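Local coordinates for uncharacterized protein (Kribbella flavida, PDB 4GB5), which is of unknown function but has a SnoaL-like domain of the NTF2 clan, whose members commonly carry a ligand-binding or catalytic pocket, at residues 27-32 / 67-72; 75-80 / 97-102; 115-120 / 139-144. All blocks are in the same frame, centred on the assembly; numbering follows the deposited sequence. Where two conformers were deposited one is given.

Contact 1 of 3, residues 27-32 / 67-72; sequences KEFTDL and ASFGAF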
loop_
_atom_site.group_PDB
_atom_site.type_symbol
_atom_site.label_atom_id
_atom_site.label_comp_id
_atom_site.label_asym_id
_atom_site.label_seq_id
_atom_site.Cartn_x
_atom_site.Cartn_y
_atom_site.Cartn_z
ATOM N N LYS A 27 -3.494 17.470 5.076
ATOM C CA LYS A 27 -4.342 18.657 4.828
ATOM C C LYS A 27 -3.570 19.924 4.531
ATOM O O LYS A 27 -3.840 20.996 5.086
ATOM C CB LYS A 27 -5.351 18.893 5.948
ATOM C CG LYS A 27 -6.564 17.996 5.862
ATOM C CD LYS A 27 -7.672 18.431 6.793
ATOM C CE LYS A 27 -8.657 17.337 7.115
ATOM N NZ LYS A 27 -9.691 17.811 8.054
ATOM N N GLU A 28 -2.600 19.780 3.650
ATOM C CA GLU A 28 -1.687 20.842 3.302
ATOM C C GLU A 28 -1.929 21.200 1.860
ATOM O O GLU A 28 -1.377 20.613 0.926
ATOM C CB GLU A 28 -0.249 20.425 3.569
ATOM C CG GLU A 28 0.615 21.647 3.863
ATOM C CD GLU A 28 0.926 22.463 2.649
ATOM O OE1 GLU A 28 0.231 23.473 2.435
ATOM O OE2 GLU A 28 1.894 22.097 1.946
ATOM N N PHE A 29 -2.841 22.145 1.679
ATOM C CA PHE A 29 -3.367 22.462 0.347
ATOM C C PHE A 29 -2.791 23.706 -0.294
ATOM O O PHE A 29 -3.307 24.213 -1.287
ATOM C CB PHE A 29 -4.905 22.592 0.424
ATOM C CG PHE A 29 -5.569 21.380 1.004
ATOM C CD1 PHE A 29 -5.598 20.194 0.293
ATOM C CD2 PHE A 29 -6.150 21.438 2.251
ATOM C CE1 PHE A 29 -6.191 19.050 0.826
ATOM C CE2 PHE A 29 -6.773 20.303 2.780
ATOM C CZ PHE A 29 -6.765 19.121 2.063
ATOM N N THR A 30 -1.734 24.249 0.300
ATOM C CA THR A 30 -1.178 25.524 -0.128
ATOM C C THR A 30 0.177 25.383 -0.791
ATOM O O THR A 30 0.328 25.755 -1.962
ATOM C CB THR A 30 -1.095 26.439 1.110
ATOM O OG1 THR A 30 -2.429 26.620 1.617
ATOM C CG2 THR A 30 -0.477 27.746 0.751
ATOM N N ASP A 31 1.163 24.888 -0.054
ATOM C CA ASP A 31 2.523 24.698 -0.569
ATOM C C ASP A 31 2.697 23.404 -1.382
ATOM O O ASP A 31 3.162 23.439 -2.531
ATOM C CB ASP A 31 3.516 24.740 0.606
ATOM C CG ASP A 31 4.951 24.455 0.190
ATOM O OD1 ASP A 31 5.589 25.376 -0.347
ATOM O OD2 ASP A 31 5.445 23.327 0.421
ATOM N N LEU A 32 2.322 22.283 -0.792
ATOM C CA LEU A 32 2.545 20.958 -1.383
ATOM C C LEU A 32 1.949 20.862 -2.797
ATOM O O LEU A 32 2.610 20.286 -3.687
ATOM C CB LEU A 32 2.031 19.878 -0.462
ATOM C CG LEU A 32 2.688 18.520 -0.455
ATOM C CD1 LEU A 32 4.215 18.575 -0.639
ATOM C CD2 LEU A 32 2.303 17.866 0.870
ATOM N N ALA A 67 -11.783 22.911 1.075
ATOM C CA ALA A 67 -13.194 22.894 1.453
ATOM C C ALA A 67 -13.749 21.487 1.624
ATOM O O ALA A 67 -14.421 21.190 2.600
ATOM C CB ALA A 67 -14.008 23.681 0.424
ATOM N N SER A 68 -13.482 20.605 0.680
ATOM C CA SER A 68 -14.083 19.274 0.737
ATOM C C SER A 68 -13.449 18.377 1.819
ATOM O O SER A 68 -14.147 17.687 2.582
ATOM C CB SER A 68 -14.067 18.603 -0.638
ATOM O OG SER A 68 -12.759 18.409 -1.143
ATOM N N PHE A 69 -12.128 18.388 1.923
ATOM C CA PHE A 69 -11.469 17.577 2.937
ATOM C C PHE A 69 -11.699 18.155 4.340
ATOM O O PHE A 69 -11.518 17.470 5.331
ATOM C CB PHE A 69 -9.968 17.363 2.604
ATOM C CG PHE A 69 -9.722 16.337 1.546
ATOM C CD1 PHE A 69 -9.812 14.987 1.842
ATOM C CD2 PHE A 69 -9.338 16.681 0.276
ATOM C CE1 PHE A 69 -9.585 14.019 0.847
ATOM C CE2 PHE A 69 -9.109 15.726 -0.688
ATOM C CZ PHE A 69 -9.205 14.382 -0.385
ATOM N N GLY A 70 -12.179 19.389 4.434
ATOM C CA GLY A 70 -12.591 19.953 5.710
ATOM C C GLY A 70 -13.769 19.255 6.373
ATOM O O GLY A 70 -14.037 19.427 7.563
ATOM N N ALA A 71 -14.479 18.447 5.598
ATOM C CA ALA A 71 -15.585 17.670 6.106
ATOM C C ALA A 71 -15.091 16.459 6.910
ATOM O O ALA A 71 -15.887 15.866 7.633
ATOM C CB ALA A 71 -16.419 17.193 4.975
ATOM N N PHE A 72 -13.818 16.083 6.762
ATOM C CA PHE A 72 -13.304 14.838 7.352
ATOM C C PHE A 72 -12.382 15.048 8.516
ATOM O O PHE A 72 -11.493 15.903 8.481
ATOM C CB PHE A 72 -12.564 14.051 6.269
ATOM C CG PHE A 72 -13.430 13.778 5.075
ATOM C CD1 PHE A 72 -14.581 13.070 5.227
ATOM C CD2 PHE A 72 -13.108 14.236 3.813
ATOM C CE1 PHE A 72 -15.425 12.816 4.173
ATOM C CE2 PHE A 72 -13.983 13.972 2.720
ATOM C CZ PHE A 72 -15.131 13.294 2.920
#
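Lys-27 reaches the C-terminal end of helix 58-69 and the turn after it, and in one of its two conformers sets its amine on two carbonyls. Beyond CG its side chain is extended (chi2 to chi4 near anti), carrying NZ the whole way. NZ donates to Phe-72 O at 2.7 Å, almost in line with the carbonyl (C=O...N angle 172°). A second bond, from NZ to Phe-69 O at 3.3 Å, is weak. Phe-69 O also accepts from Phe-72 N in a type I turn, so this conformer grips both ends of that turn. Beside it CZ of Phe-29 lies 3.7 Å from CB of Phe-69. The ring planes are nearly parallel at 17° but slid apart, centroids 6.0 Å from each other, and barely overlap. Phe-29 also rests on Ile-23 and Leu-65. OE1 of Glu-28 accepts from Asp-31 N on its syn lone pair and from Thr-30 N above the carboxylate plane, and OE2 accepts from Leu-32 N. Lys-27 itself has a positive phi and ends helix 6-25 in a Schellman motif. This ties one helix end and its loop to the end of another, on the helical side of an NTF2-like fold.

Contact 2 of 3, residues 75-80 / 97-102; sequences THHAIT and VRAEHW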
loop_
_atom_site.group_PDB
_atom_site.type_symbol
_atom_site.label_atom_id
_atom_site.label_comp_id
_atom_site.label_asym_id
_atom_site.label_seq_id
_atom_site.Cartn_x
_atom_site.Cartn_y
_atom_site.Cartn_z
ATOM N N THR A 75 -8.154 11.508 6.716
ATOM C CA THR A 75 -8.190 10.655 5.556
ATOM C C THR A 75 -6.902 9.854 5.476
ATOM O O THR A 75 -5.899 10.218 6.090
ATOM C CB THR A 75 -8.392 11.426 4.257
ATOM O OG1 THR A 75 -7.348 12.383 4.094
ATOM C CG2 THR A 75 -9.710 12.173 4.219
ATOM N N HIS A 76 -6.921 8.764 4.704
ATOM C CA HIS A 76 -5.718 8.016 4.404
ATOM C C HIS A 76 -5.823 7.464 2.987
ATOM O O HIS A 76 -6.744 6.718 2.656
ATOM C CB HIS A 76 -5.502 6.841 5.374
ATOM C CG HIS A 76 -4.140 6.221 5.273
ATOM N ND1 HIS A 76 -3.049 6.780 5.897
ATOM C CD2 HIS A 76 -3.697 5.134 4.619
ATOM C CE1 HIS A 76 -1.985 6.051 5.630
ATOM N NE2 HIS A 76 -2.348 5.056 4.854
ATOM N N HIS A 77 -4.857 7.859 2.169
ATOM C CA HIS A 77 -4.723 7.365 0.819
ATOM C C HIS A 77 -3.570 6.412 0.748
ATOM O O HIS A 77 -2.433 6.847 0.925
ATOM C CB HIS A 77 -4.487 8.507 -0.182
ATOM C CG HIS A 77 -5.657 9.409 -0.356
ATOM N ND1 HIS A 77 -6.098 10.225 0.650
ATOM C CD2 HIS A 77 -6.445 9.659 -1.427
ATOM C CE1 HIS A 77 -7.147 10.918 0.228
ATOM N NE2 HIS A 77 -7.369 10.601 -1.038
ATOM N N ALA A 78 -3.855 5.144 0.426
ATOM C CA ALA A 78 -2.820 4.143 0.215
ATOM C C ALA A 78 -2.720 3.901 -1.281
ATOM O O ALA A 78 -3.609 3.268 -1.885
ATOM C CB ALA A 78 -3.190 2.881 0.952
ATOM N N ILE A 79 -1.653 4.390 -1.881
ATOM C CA ILE A 79 -1.433 4.309 -3.345
ATOM C C ILE A 79 -0.312 3.311 -3.593
ATOM O O ILE A 79 0.795 3.424 -3.048
ATOM C CB ILE A 79 -1.122 5.682 -3.930
ATOM C CG1 ILE A 79 -2.181 6.684 -3.465
ATOM C CG2 ILE A 79 -0.975 5.633 -5.446
ATOM C CD1 ILE A 79 -1.967 8.082 -3.963
ATOM N N THR A 80 -0.613 2.314 -4.420
ATOM C CA THR A 80 0.266 1.188 -4.612
ATOM C C THR A 80 0.286 0.747 -6.060
ATOM O O THR A 80 -0.555 1.177 -6.880
ATOM C CB THR A 80 -0.225 -0.013 -3.774
ATOM O OG1 THR A 80 -1.548 -0.407 -4.190
ATOM C CG2 THR A 80 -0.252 0.304 -2.332
ATOM N N VAL A 97 -5.415 2.746 -5.794
ATOM C CA VAL A 97 -5.670 3.588 -4.640
ATOM C C VAL A 97 -6.758 3.044 -3.766
ATOM O O VAL A 97 -7.803 2.612 -4.236
ATOM C CB VAL A 97 -5.979 5.066 -5.064
ATOM C CG1 VAL A 97 -7.107 5.183 -6.004
ATOM C CG2 VAL A 97 -6.233 5.954 -3.813
ATOM N N ARG A 98 -6.493 3.105 -2.464
ATOM C CA ARG A 98 -7.484 2.854 -1.427
ATOM C C ARG A 98 -7.569 4.092 -0.558
ATOM O O ARG A 98 -6.593 4.412 0.156
ATOM C CB ARG A 98 -7.073 1.630 -0.618
ATOM C CG ARG A 98 -8.116 1.245 0.454
ATOM C CD ARG A 98 -7.752 -0.067 1.135
ATOM N NE ARG A 98 -8.848 -0.580 1.891
ATOM C CZ ARG A 98 -9.257 -0.148 3.073
ATOM N NH1 ARG A 98 -8.610 0.827 3.698
ATOM N NH2 ARG A 98 -10.270 -0.723 3.656
ATOM N N ALA A 99 -8.703 4.803 -0.608
ATOM C CA ALA A 99 -8.811 6.109 0.073
ATOM C C ALA A 99 -9.904 5.995 1.124
ATOM O O ALA A 99 -11.060 5.740 0.789
ATOM C CB ALA A 99 -9.144 7.200 -0.896
ATOM N N GLU A 100 -9.528 6.201 2.370
ATOM C CA GLU A 100 -10.425 6.193 3.517
ATOM C C GLU A 100 -10.674 7.625 3.957
ATOM O O GLU A 100 -9.730 8.403 4.048
ATOM C CB GLU A 100 -9.810 5.451 4.688
ATOM C CG GLU A 100 -9.670 3.977 4.451
ATOM C CD GLU A 100 -8.700 3.346 5.424
ATOM O OE1 GLU A 100 -7.480 3.685 5.386
ATOM O OE2 GLU A 100 -9.152 2.525 6.234
ATOM N N HIS A 101 -11.930 7.944 4.301
ATOM C CA HIS A 101 -12.282 9.295 4.747
ATOM C C HIS A 101 -13.226 9.135 5.950
ATOM O O HIS A 101 -14.318 8.535 5.823
ATOM C CB HIS A 101 -13.043 10.067 3.673
ATOM C CG HIS A 101 -12.479 9.962 2.293
ATOM N ND1 HIS A 101 -12.634 8.840 1.504
ATOM C CD2 HIS A 101 -11.846 10.874 1.514
ATOM C CE1 HIS A 101 -12.084 9.041 0.323
ATOM N NE2 HIS A 101 -11.576 10.262 0.310
ATOM N N TRP A 102 -12.820 9.641 7.107
ATOM C CA TRP A 102 -13.604 9.526 8.333
ATOM C C TRP A 102 -14.329 10.798 8.630
ATOM O O TRP A 102 -13.718 11.862 8.694
ATOM C CB TRP A 102 -12.701 9.145 9.487
ATOM C CG TRP A 102 -12.212 7.695 9.437
ATOM C CD1 TRP A 102 -12.893 6.598 9.878
ATOM C CD2 TRP A 102 -10.987 7.223 8.899
ATOM N NE1 TRP A 102 -12.145 5.478 9.644
ATOM C CE2 TRP A 102 -10.964 5.836 9.069
ATOM C CE3 TRP A 102 -9.883 7.844 8.311
ATOM C CZ2 TRP A 102 -9.900 5.063 8.652
ATOM C CZ3 TRP A 102 -8.815 7.062 7.926
ATOM C CH2 TRP A 102 -8.860 5.689 8.068
#
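Strands 75-80 and 97-102 run antiparallel, their axes 4.6 Å apart and 175° from each other, with His-76/Glu-100 and Ala-78/Arg-98 as the hydrogen-bonded pairs. The straightest bond is Ala-78 N to Arg-98 O. Thr-75, His-77, Ile-79, Val-97, Ala-99 and His-101 share one face. There CB of Ala-99 sits over a face of the His-77 ring, 4.0 Å from its centroid, a CH-pi contact offset toward the rim. The His-77 ring gets there because CG lies anti to the carbonyl carbon (chi1 -68°). Its neighbour His-101 is met obliquely. Methyl CG2 of Thr-75 packs on CD2 of His-101 at 3.7 Å. Ile-79 and Val-97 lie side by side, CG1 to CG2 at 4.1 Å. Helix 6-25 and Phe-69 of helix 58-69 cover this face, and Asp-25 bonds to the Thr-75 hydroxyl.

His-76, Ala-78, Arg-98 and Glu-100 occupy the other face. His-76 and Glu-100 point the same way, with ring and carboxylate planes 82° apart and CB of His-76 3.7 Å from OE1 of Glu-100. Arg-98 NH1 makes a salt bridge to Glu-100 OE2 at 3.1 Å. Each charge has a second mate: Glu-100 OE2 meets Arg-98 of the second subunit, and Arg-98 NH2 meets Glu-100 of the third, with a phosphate ion also beside Arg-98. The alternation of charges probably offsets the closeness of the arginines to one another. The indole of Trp-102 brings CZ3 near the backbone of Thr-75 and His-76, and stacks on Tyr-143 of the second subunit. This is an antiparallel beta hairpin of the curved NTF2-like sheet, one face under helices and the other in a trimer interface.

Contact 3 of 3, residues 115-120 / 139-144; sequences WLVVGF and LTASYQ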
loop_
_atom_site.group_PDB
_atom_site.type_symbol
_atom_site.label_atom_id
_atom_site.label_comp_id
_atom_site.label_asym_id
_atom_site.label_seq_id
_atom_site.Cartn_x
_atom_site.Cartn_y
_atom_site.Cartn_z
ATOM N N TRP A 115 -16.081 6.673 4.692
ATOM C CA TRP A 115 -16.314 6.598 3.264
ATOM C C TRP A 115 -15.050 6.008 2.644
ATOM O O TRP A 115 -13.965 6.569 2.739
ATOM C CB TRP A 115 -16.564 8.012 2.686
ATOM C CG TRP A 115 -16.647 8.074 1.203
ATOM C CD1 TRP A 115 -17.201 7.134 0.323
ATOM C CD2 TRP A 115 -16.184 9.152 0.376
ATOM N NE1 TRP A 115 -17.086 7.596 -0.977
ATOM C CE2 TRP A 115 -16.447 8.813 -0.954
ATOM C CE3 TRP A 115 -15.535 10.356 0.644
ATOM C CZ2 TRP A 115 -16.113 9.656 -2.005
ATOM C CZ3 TRP A 115 -15.193 11.163 -0.393
ATOM C CH2 TRP A 115 -15.512 10.831 -1.709
ATOM N N LEU A 116 -15.229 4.874 1.988
ATOM C CA LEU A 116 -14.138 4.168 1.312
ATOM C C LEU A 116 -14.285 4.244 -0.179
ATOM O O LEU A 116 -15.364 3.957 -0.711
ATOM C CB LEU A 116 -14.146 2.675 1.707
ATOM C CG LEU A 116 -12.962 1.879 1.151
ATOM C CD1 LEU A 116 -11.644 2.294 1.712
ATOM C CD2 LEU A 116 -13.259 0.389 1.421
ATOM N N VAL A 117 -13.202 4.643 -0.848
ATOM C CA VAL A 117 -13.127 4.549 -2.303
ATOM C C VAL A 117 -11.944 3.688 -2.642
ATOM O O VAL A 117 -10.836 3.980 -2.189
ATOM C CB VAL A 117 -12.895 5.921 -2.935
ATOM C CG1 VAL A 117 -12.731 5.777 -4.458
ATOM C CG2 VAL A 117 -14.037 6.817 -2.593
ATOM N N VAL A 118 -12.161 2.635 -3.438
ATOM C CA VAL A 118 -11.062 1.858 -4.004
ATOM C C VAL A 118 -11.133 1.965 -5.512
ATOM O O VAL A 118 -12.218 2.092 -6.080
ATOM C CB VAL A 118 -11.046 0.380 -3.562
ATOM C CG1 VAL A 118 -10.572 0.245 -2.080
ATOM C CG2 VAL A 118 -12.346 -0.246 -3.775
ATOM N N GLY A 119 -9.988 1.857 -6.168
ATOM C CA GLY A 119 -9.962 1.918 -7.616
ATOM C C GLY A 119 -8.578 2.316 -8.060
ATOM O O GLY A 119 -7.578 1.835 -7.514
ATOM N N PHE A 120 -8.538 3.146 -9.098
ATOM C CA PHE A 120 -7.292 3.377 -9.831
ATOM C C PHE A 120 -7.103 4.834 -10.178
ATOM O O PHE A 120 -8.053 5.555 -10.436
ATOM C CB PHE A 120 -7.318 2.586 -11.128
ATOM C CG PHE A 120 -7.784 1.191 -10.964
ATOM C CD1 PHE A 120 -9.124 0.861 -11.101
ATOM C CD2 PHE A 120 -6.876 0.220 -10.607
ATOM C CE1 PHE A 120 -9.573 -0.425 -10.890
ATOM C CE2 PHE A 120 -7.312 -1.082 -10.384
ATOM C CZ PHE A 120 -8.669 -1.405 -10.530
ATOM N N LEU A 139 -9.410 9.484 -11.472
ATOM C CA LEU A 139 -9.722 8.474 -10.540
ATOM C C LEU A 139 -10.901 7.682 -11.075
ATOM O O LEU A 139 -11.934 8.262 -11.327
ATOM C CB LEU A 139 -10.106 9.122 -9.222
ATOM C CG LEU A 139 -10.743 8.233 -8.164
ATOM C CD1 LEU A 139 -9.737 7.182 -7.751
ATOM C CD2 LEU A 139 -11.274 9.036 -6.956
ATOM N N THR A 140 -10.734 6.373 -11.202
ATOM C CA THR A 140 -11.797 5.433 -11.587
ATOM C C THR A 140 -12.079 4.524 -10.380
ATOM O O THR A 140 -11.219 3.751 -9.961
ATOM C CB THR A 140 -11.358 4.612 -12.803
ATOM O OG1 THR A 140 -11.107 5.457 -13.934
ATOM C CG2 THR A 140 -12.476 3.633 -13.208
ATOM N N ALA A 141 -13.275 4.600 -9.805
ATOM C CA ALA A 141 -13.611 3.778 -8.655
ATOM C C ALA A 141 -14.062 2.384 -9.070
ATOM O O ALA A 141 -14.894 2.262 -9.988
ATOM C CB ALA A 141 -14.707 4.418 -7.841
ATOM N N SER A 142 -13.514 1.360 -8.434
ATOM C CA SER A 142 -14.028 0.028 -8.599
ATOM C C SER A 142 -15.152 -0.265 -7.600
ATOM O O SER A 142 -16.034 -1.067 -7.885
ATOM C CB SER A 142 -12.880 -0.960 -8.450
ATOM O OG SER A 142 -12.336 -0.796 -7.194
ATOM N N TYR A 143 -15.126 0.414 -6.455
ATOM C CA TYR A 143 -16.066 0.163 -5.381
ATOM C C TYR A 143 -16.036 1.351 -4.424
ATOM O O TYR A 143 -15.007 2.001 -4.252
ATOM C CB TYR A 143 -15.659 -1.112 -4.629
ATOM C CG TYR A 143 -16.725 -1.674 -3.752
ATOM C CD1 TYR A 143 -17.768 -2.402 -4.309
ATOM C CD2 TYR A 143 -16.677 -1.509 -2.403
ATOM C CE1 TYR A 143 -18.770 -2.958 -3.511
ATOM C CE2 TYR A 143 -17.703 -2.045 -1.582
ATOM C CZ TYR A 143 -18.714 -2.753 -2.143
ATOM O OH TYR A 143 -19.703 -3.315 -1.358
ATOM N N GLN A 144 -17.187 1.633 -3.815
ATOM C CA GLN A 144 -17.252 2.579 -2.725
ATOM C C GLN A 144 -18.101 2.020 -1.612
ATOM O O GLN A 144 -19.098 1.333 -1.859
ATOM C CB GLN A 144 -17.882 3.892 -3.160
ATOM C CG GLN A 144 -17.156 4.630 -4.286
ATOM C CD GLN A 144 -17.749 5.997 -4.527
ATOM O OE1 GLN A 144 -17.759 6.864 -3.641
ATOM N NE2 GLN A 144 -18.249 6.200 -5.726
#
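Trp-115 and Gln-144 lie side by side, and the indole N-H is spent on the amide oxygen. NE1 of Trp-115 donates to OE1 of Gln-144 at 2.8 Å. The oxygen lies in the ring plane, and the donor lies in the carbonyl plane, although ring and amide are turned 48° from each other. The Gln-144 chain is extended beyond CG (chi2 -173°), which brings the amide to the indole edge. CG2 of Val-117 rests over one indole face near the rim and also touches OE1 of Gln-144 at 3.9 Å. An alanine replacing Trp-115 would remove the indole and would probably leave the Gln-144 amide without its N-H partner and more free to turn. Next along the strand, CG2 of Val-118 packs on CB of Tyr-143 at 3.5 Å.

Val-118 marks a classic beta bulge, where Ser-142 and Tyr-143 both face one residue of the antiparallel partner, and the chain turns a corner at Ser-142. Ser-142 N bonds to Val-118 O at 2.8 Å, and Tyr-143 N reaches the same oxygen only weakly. Val-118 N in turn donates to Tyr-143 O. Gly-119 follows, with phi 158° and CA 3.2 Å from Thr-140 O. A CB here would clash with Thr-140 O and Ala-141 CA. Past the bulge, Phe-120 and Thr-140 pair by two backbone bonds. CG1 of Val-117 meets CB of Ala-141 at 4.1 Å on the side covered by helix 46-49, where Val-48 touches Trp-115, Leu-139, Ala-141 and Gln-144. Further out, the Trp-115 ring stacks on His-101, and the backbone O of Trp-115 accepts from His-101 ND1. Tyr-143 stacks on Trp-102 of the third subunit, and Val-118 packs on His-76 of that chain.

The three contacts follow one another along the chain. Contacts 2 and 3 are closest, with centres about 9 Å apart, because strands 90-102 and 114-128 are neighbours in one sheet. Ala-99 N probably bonds to Val-117 O, and Trp-115 N to His-101 O, both at 2.8 Å. Contact 1 lies about 14 Å from contact 2, centre to centre, and about 20 Å from contact 3. Phe-72 bridges them: its CE1 is 3.7 Å from His-101 CB, and its CZ is 3.7 Å from Trp-115 CE3. Contacts 2 and 3 also share the subunit interface. A phosphate and a triethylene glycol, about 3 Å (nearest atoms) from the side chains of Arg-98 and Thr-140, are probably crystallisation additives. No active site is established.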